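Local coordinates for BSU-2 beta-lactamase (PDB 6W5E), which hydrolyses the beta-lactam ring of antibiotics as a class D beta-lactamase, probably through a covalent acyl-enzyme intermediate, at residues M201-G213 / T255-S267. Sequence-based numbering, arbitrary orientation. Where two conformers were deposited one is given.
Sequences MIQEEGDHYTLYG and TVDILKKYGLITS
Leu-211 sends its two methyls from strand 209-217 toward the C-terminal helix: CD1 meets Leu-259 CD1 at 3.8 Å, while CD2 faces Val-256 CG2 and Ile-265 CD1 at the longer distance of 4.3 Å. With CG anti to the backbone N (chi1 175°), the fork of Leu-211 is carried to where helix 248-261 and the tail that follows it meet, CD1 on the helix and CD2 facing both. Phe-240 touches both Leu-211 and Leu-259, tying this apolar centre to the antiparallel sheet on which the C-terminal helix packs in the penicillin-binding transpeptidase-type fold.

Two residues earlier, on the same side of the strand, the ring of Tyr-209 lies flat against the tail. Ile-265 CA sits squarely over one face, 4.2 Å from the ring centroid in a CH-pi contact, and Ile-265 CG2 reaches Tyr-209 CZ at 3.7 Å. CG of Tyr-209 is wedged between the backbone N and the carbonyl carbon (chi1 74°), a rotation that turns one face to Ile-265 CA and leaves an edge to Ser-267, with Gly-206 N over the opposite face. Ser-267 O lies near the ring plane, 3.4 Å from Tyr-209 CD1.

At the polar edge the chain ends against the turn of the hairpin formed by the outermost strand 202-205 and strand 209-217. Asp-207 N donates to Ser-267 OXT (2.7 Å, 161°), and His-208 N donates to Ser-267 O at 2.8 Å, on a lone pair in the carbonyl plane. The His-208 ring hydrogen-bonds away from the tail, through ND1 to Glu-234.

Two successive peptide N-H groups thus grip the C-terminal carboxylate and would partly offset its charge. Asp-207 OD2, 3.4 Å from Ser-267 OXT, probably opposes their pull, although a water joins OD2 to Ser-267 OG; the backbone donors and the packing on Tyr-209 hold the end in place.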
ATOM      1  N   MET A 201       4.580   7.673  -2.270  1.00  9.87           N
ATOM      2  CA  MET A 201       3.899   7.168  -1.084  1.00  9.51           C
ATOM      3  C   MET A 201       4.030   8.082   0.131  1.00  9.62           C
ATOM      4  O   MET A 201       3.406   7.801   1.161  1.00 10.79           O
ATOM      5  CB  MET A 201       4.447   5.782  -0.726  1.00 11.08           C
ATOM      6  CG  MET A 201       4.134   4.709  -1.743  1.00 10.60           C
ATOM      7  SD  MET A 201       5.019   3.168  -1.384  1.00 12.58           S
ATOM      8  CE  MET A 201       4.183   2.630   0.101  1.00 13.63           C
ATOM      9  N   ILE A 202       4.814   9.162   0.055  1.00 10.67           N
ATOM     10  CA  ILE A 202       5.017   9.988   1.240  1.00 10.89           C
ATOM     11  C   ILE A 202       3.696  10.596   1.677  1.00 10.85           C
ATOM     12  O   ILE A 202       2.992  11.233   0.883  1.00 12.60           O
ATOM     13  CB  ILE A 202       6.068  11.078   0.985  1.00 11.26           C
ATOM     14  CG1 ILE A 202       7.459  10.456   0.864  1.00 11.73           C
ATOM     15  CG2 ILE A 202       6.051  12.098   2.124  1.00 13.41           C
ATOM     16  CD1 ILE A 202       8.550  11.421   0.410  1.00 13.69           C
ATOM     17  N   GLN A 203       3.350  10.390   2.949  1.00 11.49           N
ATOM     18  CA  GLN A 203       2.171  10.984   3.565  0.58 13.33           C
ATOM     19  C   GLN A 203       2.507  12.174   4.447  1.00 15.33           C
ATOM     20  O   GLN A 203       1.744  13.143   4.486  1.00 18.00           O
ATOM     21  CB  GLN A 203       1.435   9.936   4.405  0.58 14.71           C
ATOM     22  CG  GLN A 203       1.074   8.677   3.639  0.58 16.78           C
ATOM     23  CD  GLN A 203      -0.206   8.836   2.843  0.58 16.33           C
ATOM     24  OE1 GLN A 203      -1.292   8.928   3.413  0.58 21.34           O
ATOM     25  NE2 GLN A 203      -0.087   8.863   1.522  0.58 15.21           N
ATOM     26  N   GLU A 204       3.636  12.116   5.155  1.00 16.08           N
ATOM     27  CA  GLU A 204       4.074  13.166   6.067  1.00 19.56           C
ATOM     28  C   GLU A 204       5.592  13.179   6.091  1.00 16.73           C
ATOM     29  O   GLU A 204       6.205  12.127   6.272  1.00 16.99           O
ATOM     30  CB  GLU A 204       3.625  12.867   7.502  1.00 27.04           C
ATOM     31  CG  GLU A 204       2.141  12.820   7.775  1.00 35.03           C
ATOM     32  CD  GLU A 204       1.845  13.019   9.255  1.00 40.09           C
ATOM     33  OE1 GLU A 204       1.688  14.183   9.675  1.00 42.04           O
ATOM     34  OE2 GLU A 204       1.798  12.014   9.997  1.00 40.78           O
ATOM     35  N   GLU A 205       6.191  14.364   5.970  1.00 20.00           N
ATOM     36  CA  GLU A 205       7.627  14.554   6.171  1.00 19.52           C
ATOM     37  C   GLU A 205       7.793  15.476   7.372  1.00 19.73           C
ATOM     38  O   GLU A 205       7.648  16.695   7.249  1.00 23.12           O
ATOM     39  CB  GLU A 205       8.298  15.158   4.940  1.00 25.47           C
ATOM     40  CG  GLU A 205       8.764  14.163   3.906  1.00 26.66           C
ATOM     41  CD  GLU A 205       9.742  14.772   2.926  1.00 29.48           C
ATOM     42  OE1 GLU A 205       9.330  15.138   1.812  1.00 28.17           O
ATOM     43  OE2 GLU A 205      10.934  14.891   3.275  1.00 38.08           O
ATOM     44  N   GLY A 206       8.084  14.895   8.536  1.00 17.36           N
ATOM     45  CA  GLY A 206       8.368  15.674   9.722  1.00 18.45           C
ATOM     46  C   GLY A 206       9.845  16.006   9.838  1.00 18.41           C
ATOM     47  O   GLY A 206      10.655  15.707   8.961  1.00 20.19           O
ATOM     48  N   ASP A 207      10.187  16.650  10.955  1.00 21.24           N
ATOM     49  CA  ASP A 207      11.585  16.952  11.238  1.00 22.55           C
ATOM     50  C   ASP A 207      12.381  15.695  11.560  1.00 22.12           C
ATOM     51  O   ASP A 207      13.590  15.646  11.303  1.00 26.18           O
ATOM     52  CB  ASP A 207      11.685  17.929  12.410  1.00 27.54           C
ATOM     53  CG  ASP A 207      11.068  19.276  12.101  1.00 31.53           C
ATOM     54  OD1 ASP A 207      11.328  19.810  11.004  1.00 31.70           O
ATOM     55  OD2 ASP A 207      10.325  19.802  12.956  1.00 35.36           O
ATOM     56  N   HIS A 208      11.732  14.674  12.115  1.00 21.05           N
ATOM     57  CA  HIS A 208      12.430  13.509  12.634  1.00 17.89           C
ATOM     58  C   HIS A 208      11.941  12.193  12.052  1.00 16.84           C
ATOM     59  O   HIS A 208      12.454  11.138  12.441  1.00 18.77           O
ATOM     60  CB  HIS A 208      12.322  13.466  14.167  1.00 20.76           C
ATOM     61  CG  HIS A 208      12.733  14.742  14.833  1.00 24.70           C
ATOM     62  ND1 HIS A 208      14.022  15.223  14.778  1.00 25.42           N
ATOM     63  CD2 HIS A 208      12.025  15.642  15.556  1.00 25.20           C
ATOM     64  CE1 HIS A 208      14.094  16.362  15.443  1.00 25.03           C
ATOM     65  NE2 HIS A 208      12.896  16.638  15.926  1.00 26.05           N
ATOM     66  N   TYR A 209      10.974  12.219  11.140  1.00 14.61           N
ATOM     67  CA  TYR A 209      10.436  10.989  10.578  1.00 13.38           C
ATOM     68  C   TYR A 209       9.824  11.288   9.219  1.00 13.30           C
ATOM     69  O   TYR A 209       9.470  12.428   8.917  1.00 13.17           O
ATOM     70  CB  TYR A 209       9.373  10.372  11.498  1.00 14.64           C
ATOM     71  CG  TYR A 209       8.075  11.133  11.456  1.00 14.54           C
ATOM     72  CD1 TYR A 209       7.903  12.276  12.220  1.00 15.49           C
ATOM     73  CD2 TYR A 209       7.032  10.737  10.615  1.00 13.17           C
ATOM     74  CE1 TYR A 209       6.725  12.995  12.172  1.00 16.29           C
ATOM     75  CE2 TYR A 209       5.854  11.456  10.547  1.00 14.55           C
ATOM     76  CZ  TYR A 209       5.703  12.578  11.339  1.00 16.50           C
ATOM     77  OH  TYR A 209       4.535  13.298  11.283  1.00 19.18           O
ATOM     78  N   THR A 210       9.682  10.235   8.414  1.00 12.43           N
ATOM     79  CA  THR A 210       8.919  10.286   7.171  1.00 12.71           C
ATOM     80  C   THR A 210       7.971   9.101   7.161  1.00 12.31           C
ATOM     81  O   THR A 210       8.405   7.955   7.334  1.00 13.38           O
ATOM     82  CB  THR A 210       9.825  10.244   5.922  1.00 14.27           C
ATOM     83  OG1 THR A 210      10.776  11.312   5.990  1.00 16.68           O
ATOM     84  CG2 THR A 210       8.999  10.410   4.656  1.00 14.79           C
ATOM     85  N   LEU A 211       6.683   9.376   6.971  1.00 11.53           N
ATOM     86  CA  LEU A 211       5.661   8.338   6.903  1.00 11.96           C
ATOM     87  C   LEU A 211       5.327   8.089   5.436  1.00 10.39           C
ATOM     88  O   LEU A 211       4.965   9.025   4.708  1.00 12.26           O
ATOM     89  CB  LEU A 211       4.410   8.759   7.674  1.00 12.64           C
ATOM     90  CG  LEU A 211       3.227   7.791   7.573  1.00 13.15           C
ATOM     91  CD1 LEU A 211       3.557   6.455   8.218  1.00 13.06           C
ATOM     92  CD2 LEU A 211       1.990   8.405   8.207  1.00 14.27           C
ATOM     93  N   TYR A 212       5.450   6.834   5.010  1.00 11.40           N
ATOM     94  CA  TYR A 212       5.093   6.405   3.667  1.00 10.24           C
ATOM     95  C   TYR A 212       3.919   5.445   3.769  1.00 10.63           C
ATOM     96  O   TYR A 212       3.924   4.545   4.616  1.00 12.20           O
ATOM     97  CB  TYR A 212       6.238   5.627   3.012  1.00 11.66           C
ATOM     98  CG  TYR A 212       7.572   6.333   2.939  1.00 10.59           C
ATOM     99  CD1 TYR A 212       8.434   6.365   4.030  1.00 12.64           C
ATOM    100  CD2 TYR A 212       7.997   6.917   1.755  1.00 11.99           C
ATOM    101  CE1 TYR A 212       9.672   6.995   3.945  1.00 12.08           C
ATOM    102  CE2 TYR A 212       9.236   7.534   1.658  1.00 12.94           C
ATOM    103  CZ  TYR A 212      10.064   7.577   2.754  1.00 14.93           C
ATOM    104  OH  TYR A 212      11.292   8.199   2.656  1.00 18.18           O
ATOM    105  N   GLY A 213       2.934   5.589   2.887  1.00 10.94           N
ATOM    106  CA  GLY A 213       1.848   4.633   2.969  1.00 12.37           C
ATOM    107  C   GLY A 213       0.858   4.779   1.841  1.00 10.89           C
ATOM    108  O   GLY A 213       0.831   5.784   1.125  1.00 13.66           O
ATOM    109  N   THR A 255      -3.463   3.109  12.291  1.00 12.30           N
ATOM    110  CA  THR A 255      -2.016   3.021  12.139  1.00 11.04           C
ATOM    111  C   THR A 255      -1.340   4.242  12.733  1.00 11.35           C
ATOM    112  O   THR A 255      -0.367   4.129  13.484  1.00 11.97           O
ATOM    113  CB  THR A 255      -1.657   2.909  10.658  1.00 11.45           C
ATOM    114  OG1 THR A 255      -2.348   1.803  10.062  1.00 12.05           O
ATOM    115  CG2 THR A 255      -0.162   2.710  10.493  1.00 11.82           C
ATOM    116  N   VAL A 256      -1.836   5.431  12.390  1.00 11.74           N
ATOM    117  CA  VAL A 256      -1.241   6.661  12.906  1.00 12.72           C
ATOM    118  C   VAL A 256      -1.311   6.700  14.429  1.00 13.08           C
ATOM    119  O   VAL A 256      -0.341   7.086  15.091  1.00 14.52           O
ATOM    120  CB  VAL A 256      -1.888   7.887  12.237  1.00 14.28           C
ATOM    121  CG1 VAL A 256      -1.491   9.161  12.957  1.00 16.06           C
ATOM    122  CG2 VAL A 256      -1.475   7.942  10.759  1.00 14.47           C
ATOM    123  N   ASP A 257      -2.451   6.290  15.007  1.00 13.17           N
ATOM    124  CA  ASP A 257      -2.547   6.255  16.461  0.63 13.44           C
ATOM    125  C   ASP A 257      -1.479   5.349  17.067  1.00 12.23           C
ATOM    126  O   ASP A 257      -0.838   5.730  18.053  1.00 12.72           O
ATOM    127  CB  ASP A 257      -3.953   5.856  16.906  0.63 14.97           C
ATOM    128  CG  ASP A 257      -4.333   6.471  18.242  0.63 18.08           C
ATOM    129  OD1 ASP A 257      -4.336   7.714  18.355  0.63 23.08           O
ATOM    130  OD2 ASP A 257      -4.634   5.710  19.182  0.63 21.34           O
ATOM    131  N   ILE A 258      -1.259   4.164  16.489  1.00 11.32           N
ATOM    132  CA  ILE A 258      -0.249   3.247  17.009  1.00 11.21           C
ATOM    133  C   ILE A 258       1.140   3.849  16.876  1.00 11.93           C
ATOM    134  O   ILE A 258       1.944   3.807  17.815  1.00 12.05           O
ATOM    135  CB  ILE A 258      -0.345   1.884  16.299  1.00 12.21           C
ATOM    136  CG1 ILE A 258      -1.682   1.201  16.617  1.00 11.61           C
ATOM    137  CG2 ILE A 258       0.835   1.000  16.687  1.00 12.18           C
ATOM    138  CD1 ILE A 258      -1.991   0.029  15.715  1.00 12.56           C
ATOM    139  N   LEU A 259       1.446   4.413  15.705  1.00 11.27           N
ATOM    140  CA  LEU A 259       2.788   4.944  15.482  1.00 10.78           C
ATOM    141  C   LEU A 259       3.078   6.135  16.385  1.00 12.72           C
ATOM    142  O   LEU A 259       4.234   6.353  16.764  1.00 13.09           O
ATOM    143  CB  LEU A 259       2.987   5.309  14.010  1.00 11.89           C
ATOM    144  CG  LEU A 259       2.896   4.160  13.003  1.00 13.17           C
ATOM    145  CD1 LEU A 259       3.078   4.686  11.582  1.00 15.38           C
ATOM    146  CD2 LEU A 259       3.891   3.036  13.298  1.00 16.46           C
ATOM    147  N   LYS A 260       2.048   6.907  16.743  1.00 12.75           N
ATOM    148  CA  LYS A 260       2.214   7.984  17.714  1.00 13.55           C
ATOM    149  C   LYS A 260       2.392   7.434  19.128  1.00 12.54           C
ATOM    150  O   LYS A 260       3.293   7.858  19.858  1.00 14.73           O
ATOM    151  CB  LYS A 260       1.015   8.929  17.654  1.00 15.22           C
ATOM    152  CG  LYS A 260       1.015   9.855  16.445  1.00 17.02           C
ATOM    153  CD  LYS A 260      -0.226  10.736  16.431  1.00 20.15           C
ATOM    154  CE  LYS A 260      -0.102  11.816  15.379  1.00 25.12           C
ATOM    155  NZ  LYS A 260      -1.331  12.649  15.285  1.00 28.25           N
ATOM    156  N   LYS A 261       1.544   6.475  19.525  1.00 13.52           N
ATOM    157  CA  LYS A 261       1.632   5.897  20.862  1.00 15.60           C
ATOM    158  C   LYS A 261       2.993   5.276  21.120  1.00 14.94           C
ATOM    159  O   LYS A 261       3.459   5.265  22.261  1.00 15.32           O
ATOM    160  CB  LYS A 261       0.587   4.796  21.014  1.00 18.50           C
ATOM    161  CG  LYS A 261      -0.807   5.230  21.348  1.00 21.59           C
ATOM    162  CD  LYS A 261      -1.659   3.976  21.453  1.00 22.49           C
ATOM    163  CE  LYS A 261      -3.010   4.253  22.039  1.00 23.67           C
ATOM    164  NZ  LYS A 261      -3.799   3.006  21.977  1.00 19.66           N
ATOM    165  N   TYR A 262       3.623   4.713  20.091  1.00 12.61           N
ATOM    166  CA  TYR A 262       4.886   4.004  20.247  1.00 13.52           C
ATOM    167  C   TYR A 262       6.081   4.831  19.801  1.00 15.18           C
ATOM    168  O   TYR A 262       7.177   4.289  19.627  1.00 16.73           O
ATOM    169  CB  TYR A 262       4.820   2.619  19.593  1.00 13.01           C
ATOM    170  CG  TYR A 262       4.020   1.685  20.468  1.00 12.85           C
ATOM    171  CD1 TYR A 262       4.629   1.003  21.508  1.00 13.20           C
ATOM    172  CD2 TYR A 262       2.643   1.545  20.302  1.00 12.92           C
ATOM    173  CE1 TYR A 262       3.903   0.183  22.354  1.00 11.46           C
ATOM    174  CE2 TYR A 262       1.898   0.724  21.146  1.00 12.66           C
ATOM    175  CZ  TYR A 262       2.543   0.043  22.164  1.00 11.91           C
ATOM    176  OH  TYR A 262       1.820  -0.776  23.004  1.00 12.94           O
ATOM    177  N   GLY A 263       5.894   6.139  19.635  1.00 14.46           N
ATOM    178  CA  GLY A 263       7.004   7.063  19.503  1.00 14.22           C
ATOM    179  C   GLY A 263       7.685   7.091  18.157  1.00 14.21           C
ATOM    180  O   GLY A 263       8.794   7.631  18.058  1.00 16.22           O
ATOM    181  N   LEU A 264       7.062   6.545  17.114  1.00 14.02           N
ATOM    182  CA  LEU A 264       7.645   6.568  15.776  1.00 12.85           C
ATOM    183  C   LEU A 264       7.251   7.819  14.998  1.00 13.10           C
ATOM    184  O   LEU A 264       8.087   8.408  14.299  1.00 14.31           O
ATOM    185  CB  LEU A 264       7.268   5.290  15.019  1.00 12.93           C
ATOM    186  CG  LEU A 264       7.718   3.976  15.670  1.00 14.70           C
ATOM    187  CD1 LEU A 264       7.379   2.780  14.792  1.00 15.68           C
ATOM    188  CD2 LEU A 264       9.200   3.986  16.015  1.00 17.47           C
ATOM    189  N   ILE A 265       5.994   8.237  15.093  1.00 13.68           N
ATOM    190  CA  ILE A 265       5.579   9.558  14.630  1.00 14.23           C
ATOM    191  C   ILE A 265       5.770  10.516  15.793  1.00 15.84           C
ATOM    192  O   ILE A 265       5.142  10.355  16.846  1.00 17.51           O
ATOM    193  CB  ILE A 265       4.117   9.557  14.163  1.00 14.48           C
ATOM    194  CG1 ILE A 265       3.964   8.748  12.876  1.00 14.64           C
ATOM    195  CG2 ILE A 265       3.606  10.991  13.958  1.00 15.03           C
ATOM    196  CD1 ILE A 265       2.529   8.598  12.424  1.00 14.12           C
ATOM    197  N   THR A 266       6.644  11.502  15.609  1.00 16.38           N
ATOM    198  CA  THR A 266       6.880  12.507  16.635  1.00 17.87           C
ATOM    199  C   THR A 266       6.600  13.883  16.051  1.00 18.92           C
ATOM    200  O   THR A 266       5.469  14.370  16.124  1.00 23.66           O
ATOM    201  CB  THR A 266       8.306  12.391  17.192  1.00 18.56           C
ATOM    202  OG1 THR A 266       9.262  12.431  16.122  1.00 21.84           O
ATOM    203  CG2 THR A 266       8.475  11.085  17.965  1.00 20.87           C
ATOM    204  N   SER A 267       7.603  14.497  15.436  1.00 19.48           N
ATOM    205  CA  SER A 267       7.416  15.779  14.772  1.00 19.74           C
ATOM    206  C   SER A 267       8.455  15.945  13.674  1.00 19.05           C
ATOM    207  O   SER A 267       9.311  15.074  13.486  1.00 19.14           O
ATOM    208  CB  SER A 267       7.524  16.925  15.775  1.00 21.14           C
ATOM    209  OG  SER A 267       8.853  17.047  16.240  1.00 23.71           O
ATOM    210  OXT SER A 267       8.454  16.949  12.959  1.00 23.31           O
TER
HETATM  211  O   HOH W   1       9.521  19.373  15.464  1.00 32.40           O